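Local coordinates for protein xylulose kinase (Bifidobacterium adolescentis ATCC 15703, PDB 3I8B) that probably phosphorylates D-xylulose to D-xylulose 5-phosphate with ATP, as an FGGY-family sugar kinase that binds magnesium, at residues A[76-81]-A[88-93]; A[129-134]-A[306-311]; A[141-146]-A[200-205]; A[194-199]-A[316-321]. All blocks are in the same frame, centred on the assembly; numbering follows the deposited sequence.

Interaction 1: A[76-81]-A[88-93]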
# COMPACT_ATOMS: atom_id res chain seq x y z
N GLY A 76 6.96 6.98 0.76
CA GLY A 76 7.63 8.21 0.36
C GLY A 76 8.52 8.79 1.44
O GLY A 76 8.07 9.08 2.57
N MSE A 77 9.79 9.01 1.10
CA MSE A 77 10.76 9.53 2.07
C MSE A 77 10.76 11.06 2.13
O MSE A 77 11.17 11.72 1.18
CB MSE A 77 12.18 9.05 1.71
CG MSE A 77 13.26 9.65 2.60
SE MSE A 77 15.06 9.79 1.76
CE MSE A 77 14.68 11.23 0.45
N VAL A 78 10.31 11.60 3.26
CA VAL A 78 10.44 13.03 3.54
C VAL A 78 11.51 13.27 4.61
O VAL A 78 11.35 12.89 5.78
CB VAL A 78 9.11 13.67 4.03
CG1 VAL A 78 9.28 15.18 4.28
CG2 VAL A 78 7.98 13.42 3.03
N ILE A 79 12.60 13.92 4.23
CA ILE A 79 13.63 14.23 5.21
C ILE A 79 13.71 15.72 5.53
O ILE A 79 13.72 16.57 4.62
CB ILE A 79 15.02 13.65 4.84
CG1 ILE A 79 15.41 14.01 3.40
CG2 ILE A 79 15.03 12.15 5.03
CD1 ILE A 79 16.88 13.62 3.04
N LEU A 80 13.76 16.02 6.83
CA LEU A 80 13.74 17.37 7.37
C LEU A 80 15.03 17.68 8.10
O LEU A 80 15.60 16.79 8.76
CB LEU A 80 12.59 17.51 8.36
CG LEU A 80 11.21 17.10 7.87
CD1 LEU A 80 10.18 17.22 8.99
CD2 LEU A 80 10.86 17.99 6.67
N ASP A 81 15.48 18.92 7.99
CA ASP A 81 16.66 19.37 8.73
C ASP A 81 16.28 19.88 10.14
O ASP A 81 15.12 19.80 10.53
CB ASP A 81 17.48 20.39 7.93
CG ASP A 81 16.76 21.73 7.71
OD1 ASP A 81 15.74 22.02 8.37
OD2 ASP A 81 17.25 22.51 6.87
N ARG A 88 15.60 17.71 0.47
CA ARG A 88 15.70 17.40 -0.95
C ARG A 88 14.37 16.77 -1.31
O ARG A 88 13.59 16.44 -0.43
CB ARG A 88 16.79 16.35 -1.22
CG ARG A 88 16.25 14.99 -0.81
CD ARG A 88 16.84 13.77 -1.42
NE ARG A 88 17.45 13.91 -2.73
CZ ARG A 88 16.87 13.64 -3.89
NH1 ARG A 88 17.59 13.76 -4.99
NH2 ARG A 88 15.59 13.27 -3.95
N ASP A 89 14.12 16.54 -2.60
CA ASP A 89 12.82 16.01 -3.02
C ASP A 89 12.44 14.67 -2.38
O ASP A 89 13.28 13.82 -2.14
CB ASP A 89 12.75 15.87 -4.54
CG ASP A 89 12.42 17.18 -5.23
OD1 ASP A 89 12.45 18.24 -4.57
OD2 ASP A 89 12.13 17.14 -6.44
N ALA A 90 11.15 14.51 -2.09
CA ALA A 90 10.68 13.24 -1.58
C ALA A 90 10.82 12.22 -2.69
O ALA A 90 10.52 12.52 -3.85
CB ALA A 90 9.22 13.35 -1.12
N MSE A 91 11.29 11.03 -2.33
CA MSE A 91 11.41 9.94 -3.29
C MSE A 91 10.32 8.94 -3.00
O MSE A 91 10.21 8.42 -1.88
CB MSE A 91 12.78 9.29 -3.20
CG MSE A 91 13.91 10.30 -3.33
SE MSE A 91 15.66 9.49 -2.99
CE MSE A 91 15.75 8.34 -4.60
N LEU A 92 9.51 8.66 -4.02
CA LEU A 92 8.22 8.03 -3.84
C LEU A 92 8.23 6.52 -4.07
O LEU A 92 9.25 5.95 -4.50
CB LEU A 92 7.20 8.71 -4.77
CG LEU A 92 7.12 10.24 -4.62
CD1 LEU A 92 5.94 10.82 -5.45
CD2 LEU A 92 7.00 10.63 -3.14
N TRP A 93 7.10 5.89 -3.77
CA TRP A 93 6.97 4.43 -3.88
C TRP A 93 7.38 3.92 -5.27
O TRP A 93 7.87 2.79 -5.41
CB TRP A 93 5.54 3.99 -3.59
CG TRP A 93 4.57 4.46 -4.65
CD1 TRP A 93 4.00 5.69 -4.74
CD2 TRP A 93 4.09 3.71 -5.78
NE1 TRP A 93 3.19 5.76 -5.85
CE2 TRP A 93 3.22 4.56 -6.50
CE3 TRP A 93 4.30 2.41 -6.24
CZ2 TRP A 93 2.56 4.15 -7.67
CZ3 TRP A 93 3.64 2.00 -7.41
CH2 TRP A 93 2.79 2.87 -8.11
O HOH W 1 12.59 14.22 1.39

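Interaction 2: A[129-134]-A[306-311]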
# COMPACT_ATOMS: atom_id res chain seq x y z
N ARG A 129 15.91 -12.87 6.59
CA ARG A 129 16.24 -12.08 7.78
C ARG A 129 15.51 -10.73 7.80
O ARG A 129 15.15 -10.22 8.87
CB ARG A 129 17.76 -11.87 7.87
CG ARG A 129 18.51 -13.09 8.42
CD ARG A 129 20.03 -12.98 8.17
NE ARG A 129 20.76 -14.11 8.75
CZ ARG A 129 22.04 -14.37 8.53
NH1 ARG A 129 22.76 -13.59 7.74
NH2 ARG A 129 22.61 -15.42 9.12
N TRP A 130 15.29 -10.15 6.62
CA TRP A 130 14.50 -8.92 6.51
C TRP A 130 13.04 -9.17 6.87
O TRP A 130 12.45 -8.42 7.65
CB TRP A 130 14.61 -8.31 5.10
CG TRP A 130 15.83 -7.48 4.93
CD1 TRP A 130 16.97 -7.81 4.23
CD2 TRP A 130 16.06 -6.17 5.47
NE1 TRP A 130 17.89 -6.78 4.32
CE2 TRP A 130 17.36 -5.77 5.08
CE3 TRP A 130 15.29 -5.30 6.25
CZ2 TRP A 130 17.90 -4.54 5.44
CZ3 TRP A 130 15.84 -4.07 6.62
CH2 TRP A 130 17.13 -3.71 6.21
N VAL A 131 12.47 -10.22 6.31
CA VAL A 131 11.09 -10.57 6.60
C VAL A 131 10.87 -10.77 8.12
O VAL A 131 9.93 -10.21 8.70
CB VAL A 131 10.65 -11.80 5.77
CG1 VAL A 131 9.28 -12.35 6.23
CG2 VAL A 131 10.61 -11.43 4.31
N LYS A 132 11.75 -11.55 8.76
CA LYS A 132 11.67 -11.77 10.20
C LYS A 132 11.92 -10.49 11.03
O LYS A 132 11.30 -10.30 12.07
CB LYS A 132 12.61 -12.91 10.65
CG LYS A 132 12.21 -14.29 10.12
CD LYS A 132 13.17 -15.40 10.57
CE LYS A 132 14.62 -15.04 10.24
NZ LYS A 132 15.60 -16.18 10.02
N ALA A 133 12.80 -9.62 10.55
CA ALA A 133 13.14 -8.38 11.26
C ALA A 133 12.00 -7.35 11.26
O ALA A 133 11.67 -6.77 12.30
CB ALA A 133 14.42 -7.76 10.66
N VAL A 134 11.40 -7.10 10.09
CA VAL A 134 10.42 -6.01 9.95
C VAL A 134 9.20 -6.36 9.09
O VAL A 134 8.36 -5.49 8.84
CB VAL A 134 11.06 -4.74 9.34
CG1 VAL A 134 12.14 -4.17 10.25
CG2 VAL A 134 11.60 -5.02 7.95
N PRO A 306 0.65 -11.43 12.87
CA PRO A 306 1.71 -11.04 11.92
C PRO A 306 1.87 -12.12 10.85
O PRO A 306 1.58 -13.28 11.13
CB PRO A 306 2.97 -11.00 12.79
CG PRO A 306 2.46 -10.72 14.18
CD PRO A 306 1.10 -11.35 14.28
N THR A 307 2.31 -11.73 9.66
CA THR A 307 2.50 -12.66 8.55
C THR A 307 3.91 -12.54 7.99
O THR A 307 4.45 -11.44 7.84
CB THR A 307 1.48 -12.40 7.41
OG1 THR A 307 1.58 -11.03 6.99
CG2 THR A 307 0.05 -12.67 7.89
N TYR A 308 4.51 -13.69 7.67
CA TYR A 308 5.93 -13.74 7.30
C TYR A 308 6.17 -14.60 6.05
O TYR A 308 6.35 -15.81 6.16
CB TYR A 308 6.76 -14.28 8.47
CG TYR A 308 6.75 -13.39 9.69
CD1 TYR A 308 7.56 -12.27 9.75
CD2 TYR A 308 5.95 -13.69 10.80
CE1 TYR A 308 7.56 -11.45 10.86
CE2 TYR A 308 5.95 -12.87 11.92
CZ TYR A 308 6.76 -11.75 11.94
OH TYR A 308 6.78 -10.93 13.04
N ASP A 309 6.17 -13.98 4.88
CA ASP A 309 6.55 -14.69 3.66
C ASP A 309 8.08 -14.68 3.50
O ASP A 309 8.64 -13.74 2.95
CB ASP A 309 5.88 -14.06 2.44
CG ASP A 309 6.37 -14.65 1.13
OD1 ASP A 309 7.06 -15.70 1.16
OD2 ASP A 309 6.06 -14.06 0.06
N LEU A 310 8.74 -15.73 4.00
CA LEU A 310 10.21 -15.81 4.01
C LEU A 310 10.80 -15.67 2.62
O LEU A 310 12.00 -15.42 2.44
CB LEU A 310 10.67 -17.13 4.65
CG LEU A 310 10.15 -17.35 6.07
CD1 LEU A 310 10.75 -18.62 6.69
CD2 LEU A 310 10.42 -16.12 6.94
N THR A 311 9.94 -15.83 1.63
CA THR A 311 10.26 -15.69 0.23
C THR A 311 10.46 -14.23 -0.19
O THR A 311 11.19 -13.94 -1.14
CB THR A 311 9.10 -16.30 -0.58
OG1 THR A 311 9.48 -17.56 -1.11
CG2 THR A 311 8.63 -15.37 -1.66
O HOH W 2 9.01 -9.34 13.38

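Interaction 3: A[141-146]-A[200-205]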
# COMPACT_ATOMS: atom_id res chain seq x y z
N SER A 141 10.74 0.45 -3.44
CA SER A 141 9.66 1.26 -2.89
C SER A 141 9.96 1.77 -1.49
O SER A 141 9.62 2.91 -1.16
CB SER A 141 8.35 0.46 -2.83
OG SER A 141 7.81 0.29 -4.12
N TYR A 142 10.58 0.92 -0.68
CA TYR A 142 10.65 1.14 0.75
C TYR A 142 11.55 2.29 1.22
O TYR A 142 12.60 2.56 0.65
CB TYR A 142 10.99 -0.16 1.48
CG TYR A 142 10.04 -1.28 1.16
CD1 TYR A 142 8.77 -1.03 0.65
CD2 TYR A 142 10.41 -2.61 1.38
CE1 TYR A 142 7.89 -2.06 0.36
CE2 TYR A 142 9.54 -3.64 1.10
CZ TYR A 142 8.28 -3.36 0.60
OH TYR A 142 7.43 -4.41 0.32
N THR A 143 11.09 2.96 2.28
CA THR A 143 11.69 4.19 2.76
C THR A 143 13.18 4.04 3.06
O THR A 143 13.98 4.89 2.68
CB THR A 143 10.97 4.70 4.05
OG1 THR A 143 9.55 4.53 3.91
CG2 THR A 143 11.30 6.18 4.29
N LEU A 144 13.55 2.98 3.77
CA LEU A 144 14.96 2.77 4.11
C LEU A 144 15.84 2.79 2.87
O LEU A 144 16.97 3.28 2.91
CB LEU A 144 15.15 1.44 4.86
CG LEU A 144 16.57 1.19 5.39
CD1 LEU A 144 16.99 2.29 6.38
CD2 LEU A 144 16.66 -0.18 6.04
N THR A 145 15.34 2.26 1.75
CA THR A 145 16.16 2.20 0.54
C THR A 145 16.43 3.60 -0.00
O THR A 145 17.50 3.86 -0.54
CB THR A 145 15.56 1.30 -0.56
OG1 THR A 145 14.51 2.00 -1.25
CG2 THR A 145 15.01 0.01 0.06
N LYS A 146 15.46 4.50 0.18
CA LYS A 146 15.60 5.89 -0.24
C LYS A 146 16.67 6.60 0.59
O LYS A 146 17.52 7.33 0.05
CB LYS A 146 14.28 6.66 -0.10
CG LYS A 146 13.07 6.00 -0.76
CD LYS A 146 13.34 5.63 -2.23
CE LYS A 146 12.02 5.31 -2.93
NZ LYS A 146 12.24 4.76 -4.30
N SER A 200 4.91 0.54 9.06
CA SER A 200 5.26 -0.81 8.62
C SER A 200 5.81 -0.86 7.20
O SER A 200 6.30 -1.90 6.75
CB SER A 200 4.05 -1.76 8.75
OG SER A 200 3.07 -1.48 7.76
N GLY A 201 5.72 0.26 6.49
CA GLY A 201 6.21 0.33 5.12
C GLY A 201 7.58 0.95 4.98
O GLY A 201 8.03 1.16 3.86
N THR A 202 8.26 1.23 6.09
CA THR A 202 9.59 1.84 6.06
C THR A 202 10.75 0.83 5.94
O THR A 202 11.83 1.17 5.45
CB THR A 202 9.84 2.68 7.33
OG1 THR A 202 9.77 1.84 8.49
CG2 THR A 202 8.81 3.80 7.45
N ILE A 203 10.48 -0.41 6.37
CA ILE A 203 11.48 -1.44 6.72
C ILE A 203 12.57 -1.00 7.71
O ILE A 203 13.68 -1.57 7.73
CB ILE A 203 12.04 -2.23 5.49
CG1 ILE A 203 13.02 -1.39 4.66
CG2 ILE A 203 10.90 -2.81 4.67
CD1 ILE A 203 13.84 -2.23 3.65
N TYR A 204 12.25 -0.00 8.54
CA TYR A 204 12.98 0.26 9.78
C TYR A 204 12.04 0.33 10.99
O TYR A 204 12.37 0.91 12.03
CB TYR A 204 13.87 1.50 9.72
CG TYR A 204 13.25 2.77 9.19
CD1 TYR A 204 12.35 3.51 9.95
CD2 TYR A 204 13.63 3.28 7.94
CE1 TYR A 204 11.80 4.69 9.48
CE2 TYR A 204 13.08 4.48 7.46
CZ TYR A 204 12.16 5.18 8.24
OH TYR A 204 11.60 6.36 7.79
N TYR A 205 10.88 -0.30 10.83
CA TYR A 205 9.92 -0.42 11.94
C TYR A 205 9.35 -1.83 12.01
O TYR A 205 9.01 -2.42 10.99
CB TYR A 205 8.79 0.60 11.78
CG TYR A 205 7.67 0.45 12.79
CD1 TYR A 205 7.79 0.95 14.08
CD2 TYR A 205 6.49 -0.19 12.45
CE1 TYR A 205 6.75 0.80 15.02
CE2 TYR A 205 5.45 -0.34 13.36
CZ TYR A 205 5.58 0.16 14.65
OH TYR A 205 4.54 0.01 15.55

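Interaction 4: A[194-199]-A[316-321]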
# COMPACT_ATOMS: atom_id res chain seq x y z
N THR A 194 2.71 9.12 13.52
CA THR A 194 2.28 8.27 12.42
C THR A 194 1.37 7.15 12.95
O THR A 194 0.97 7.19 14.11
CB THR A 194 3.49 7.72 11.67
OG1 THR A 194 3.07 7.13 10.44
CG2 THR A 194 4.23 6.67 12.51
N ASP A 195 1.01 6.18 12.11
CA ASP A 195 0.29 5.01 12.59
C ASP A 195 1.06 3.72 12.26
O ASP A 195 2.10 3.77 11.59
CB ASP A 195 -1.12 4.94 12.01
CG ASP A 195 -1.17 4.23 10.66
OD1 ASP A 195 -2.06 3.36 10.48
OD2 ASP A 195 -0.34 4.56 9.77
N ARG A 196 0.53 2.58 12.70
CA ARG A 196 1.16 1.29 12.42
C ARG A 196 1.22 0.95 10.93
O ARG A 196 2.18 0.32 10.48
CB ARG A 196 0.45 0.17 13.17
CG ARG A 196 0.63 0.20 14.68
CD ARG A 196 -0.33 -0.79 15.34
NE ARG A 196 0.05 -2.19 15.13
CZ ARG A 196 -0.52 -3.00 14.25
NH1 ARG A 196 -1.50 -2.58 13.46
NH2 ARG A 196 -0.11 -4.26 14.14
N SER A 197 0.21 1.35 10.16
CA SER A 197 0.18 0.90 8.77
C SER A 197 1.27 1.57 7.91
O SER A 197 1.98 0.89 7.16
CB SER A 197 -1.22 1.06 8.16
OG SER A 197 -1.60 2.42 8.07
N ASP A 198 1.43 2.88 8.04
CA ASP A 198 2.47 3.56 7.28
C ASP A 198 3.88 3.25 7.78
O ASP A 198 4.79 3.05 6.98
CB ASP A 198 2.25 5.08 7.22
CG ASP A 198 2.01 5.58 5.80
OD1 ASP A 198 2.36 4.87 4.82
OD2 ASP A 198 1.49 6.71 5.66
N ALA A 199 4.06 3.21 9.09
CA ALA A 199 5.36 2.87 9.65
C ALA A 199 5.84 1.48 9.20
O ALA A 199 7.03 1.26 8.96
CB ALA A 199 5.33 2.96 11.16
N GLY A 316 4.75 -7.70 4.61
CA GLY A 316 4.16 -7.85 5.92
C GLY A 316 3.85 -6.51 6.56
O GLY A 316 4.53 -6.10 7.50
N PHE A 317 2.83 -5.84 6.04
CA PHE A 317 2.43 -4.54 6.57
C PHE A 317 1.40 -4.70 7.68
O PHE A 317 0.89 -5.80 7.91
CB PHE A 317 1.83 -3.66 5.47
CG PHE A 317 2.78 -3.35 4.34
CD1 PHE A 317 4.15 -3.44 4.51
CD2 PHE A 317 2.29 -2.95 3.10
CE1 PHE A 317 5.02 -3.16 3.47
CE2 PHE A 317 3.16 -2.65 2.05
CZ PHE A 317 4.52 -2.75 2.24
N ALA A 318 1.12 -3.60 8.38
CA ALA A 318 0.05 -3.56 9.36
C ALA A 318 -1.17 -2.86 8.76
O ALA A 318 -1.03 -2.04 7.86
CB ALA A 318 0.51 -2.84 10.62
N ASP A 319 -2.35 -3.18 9.27
CA ASP A 319 -3.56 -2.52 8.80
C ASP A 319 -3.91 -1.37 9.75
O ASP A 319 -3.09 -0.99 10.59
CB ASP A 319 -4.73 -3.51 8.71
CG ASP A 319 -5.46 -3.67 10.04
OD1 ASP A 319 -4.86 -3.45 11.11
OD2 ASP A 319 -6.66 -4.02 10.01
N CYS A 320 -5.12 -0.83 9.62
CA CYS A 320 -5.54 0.31 10.45
C CYS A 320 -6.51 -0.03 11.57
O CYS A 320 -7.25 0.83 12.06
CB CYS A 320 -6.15 1.42 9.58
SG CYS A 320 -4.94 2.27 8.53
N THR A 321 -6.52 -1.29 12.01
CA THR A 321 -7.40 -1.70 13.10
C THR A 321 -6.64 -2.39 14.22
O THR A 321 -7.23 -3.06 15.07
CB THR A 321 -8.53 -2.61 12.61
OG1 THR A 321 -7.99 -3.88 12.22
CG2 THR A 321 -9.24 -1.99 11.44
O HOH W 3 -3.19 -0.33 13.15
O HOH W 4 0.27 -0.70 5.59

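Interaction 1: A[76-81]-A[88-93]
The flat guanidinium group of R88 lies beyond the contact with M77, and the touching is done by the aliphatic part of the arginine: its CD sits 3.8 Å from M77 CE, and the two chains cross at about a right angle. The guanidinium folds back over the carbonyl of the next residue, D89: R88 NH2 donates to D89 O (3.0 Å), which lies 20° out of the guanidinium plane, while NE forms a salt bridge with E154. The bend at chi3 (-26°) makes this return possible. At a second flat group, the carbonyl of M91, M91 O accepts a hydrogen bond from M77 N, 3.1 Å long and nearly straight (166°), although the donor is tilted out of the carbonyl plane. The selenomethionine M77 extends from there with CG anti to the backbone N, and its methyl CE also meets M91 CG at 4.0 Å. One carbon nearer the backbone, R88 CG meets I79 CD1 at 4.1 Å. An alanine in place of R88 would probably leave the ends of M77 and I79 without their cover and E154 without its charged mate. The two runs are nearly antiparallel, but they part toward different partners: 78-80 pairs with strand 163-165, and 90-91 with strand 42-43. Water 1 bridges the chains where they part, donating to M77 O at 2.9 Å and to R88 O at 3.0 Å while accepting from I79 N. A direct backbone bond near G76, which follows the predicted substrate residue H75, thus gives way to a water-mediated one, beside apolar contacts with the arginine stem.

Interaction 2: A[129-134]-A[306-311]
V131 points its isopropyl group at the backbone of D309 and at the two side chains that flank it, Y308 and L310. With CG1 anti to the backbone N (chi1 171°), that methyl comes between the two: V131 CG1 is 3.9 Å from Y308 CB and 4.0 Å from L310 CD2. The other methyl, V131 CG2, lies against the carbonyl oxygen D309 O at 3.3 Å. Y308 is turned so that its ring meets the helix edge-on, for V131 O lies in the ring plane, 3.3 Å from Y308 CD1. This is a carbon-to-oxygen approach at the rim of the ring and not a hydrogen bond. V131 belongs to helix 122-134, in the N-terminal FGGY domain, whereas residues 306-311 form part of the loop between strands 297-301 and 315-318 in the C-terminal domain; the packing therefore joins the two halves of the kinase, away from its substrate and metal sites. An alanine at V131 would probably open a gap between helix and loop, leaving Y308 CB and L310 CD2 without the methyl they share. On the next residue, the stem of K132 crosses L310 obliquely, with K132 CG 4.1 Å from L310 CD2. Polar linkage is indirect: water 2 accepts from Y308 OH at 2.8 Å and donates to K132 O at 2.8 Å, linking the phenol to the backbone of K132. The CB of D309 points away from the helix, and D309 OD2 accepts from the backbone nitrogens of A313 and V314, farther along its own loop.

Interaction 3: A[141-146]-A[200-205]
I203 packs between Y142 and L144, and each of its branches finds a different neighbour. From CB, CG1 comes first, 3.5 Å from L144 CB and 4.0 Å from Y142 CB. The other branch, I203 CG2, presses on the tyrosine ring obliquely, its distance to Y142 CD2 being a tight 3.3 Å. At the tip, I203 CD1 lies 4.1 Å from both L144 CB and Y142 CD2. With CG1 set between the backbone N and the carbonyl carbon (chi1 74°), the chain crosses both partners at about a right angle. W130 and V134 of helix 122-134 also pack on it.

One direct hydrogen bond joins the segments: L144 N donates to T202 O over 3.0 Å, at 156° and in the carbonyl plane, using an amide of the first turn of helix 143-153. Beside it, L144 CD1 reaches the edge of the Y204 ring, 3.8 Å from Y204 CD2, while T202 CB lies over the centre of one face of that ring. T202 OG1 accepts from Y204 N, an ST turn, while the hydroxyl bonds the carbonyl of A199.

Y142 OH bonds S315 OG and T143 OG1 bonds H75 O, both outside the contact; H75 is a predicted substrate residue. T143 N, G201 O and I203 O are buried without partners, which suggests that the contact relies mainly on apolar packing and the single backbone hydrogen bond, leaving some polar cost unpaid.

Interaction 4: A[194-199]-A[316-321]
D195 OD1 is gripped twice by S197 and touched by C320 from the other segment. S197 OG donates over 2.6 Å to the syn lone pair of D195 OD1, and S197 N donates to the same oxygen at 3.0 Å from well above the carboxylate plane. The second oxygen, OD2, accepts from D198 N, again from out of the plane but along a straight bond (175°). D195 is thus the N-cap of helix 196-199, its carboxylate held by three bonds at the helix start. Its CG stands between the backbone N and the carbonyl carbon (chi1 87°), which brings both oxygens to the amides of S197 and D198. C320 SG rests beside this polar cluster, 3.6 Å from D195 OD1 and 3.4 Å from S197 OG; the serine hydroxyl also accepts from G273 N.

The backbones come nearest where S197 CB lies 3.1 Å from A318 O, which also receives a CA-H...O contact from S197 CA. A318 CB lies over one face of the R196 guanidinium, 3.5 Å from R196 NH1, and water 3 sits at the edge in the plane, accepting from R196 NH1 at 2.8 Å and donating to D319 O. NH1 also bonds H323 O, and Y324 makes a cation-pi contact. The carboxylate of D319 lies beyond salt-bridge range of R196, 4.2 Å from D319 OD1 to R196 NH1; it accepts instead from T321 N in an Asx turn. Here a capped helix of the N-terminal half meets an outermost strand, 315-318, of the C-terminal sheet, near Q74 and D274, the predicted substrate residue and proton acceptor: an arrangement consistent with the interdomain cleft of an FGGY kinase.

Overall arrangement
The contacts cluster around interaction 3, which touches all three others. Interactions 1 and 3 lie wholly within the N-terminal half of the kinase, with centres 12 Å apart, and meet where W93 O bonds S141 OG. Interactions 2 and 4 each join the N-terminal half to the C-terminal one, with centres 15 Å apart, using the loop before strand 315-318 and that strand itself. Interaction 3 meets interaction 2 through helix 122-134, and interaction 4 where A318 N donates to S200 OG. Along the chain, interaction 1 closes first, interaction 3 is nested inside interaction 2, and interaction 4 crosses both 2 and 3. Interactions 1, 3 and 4 lie near predicted substrate residues.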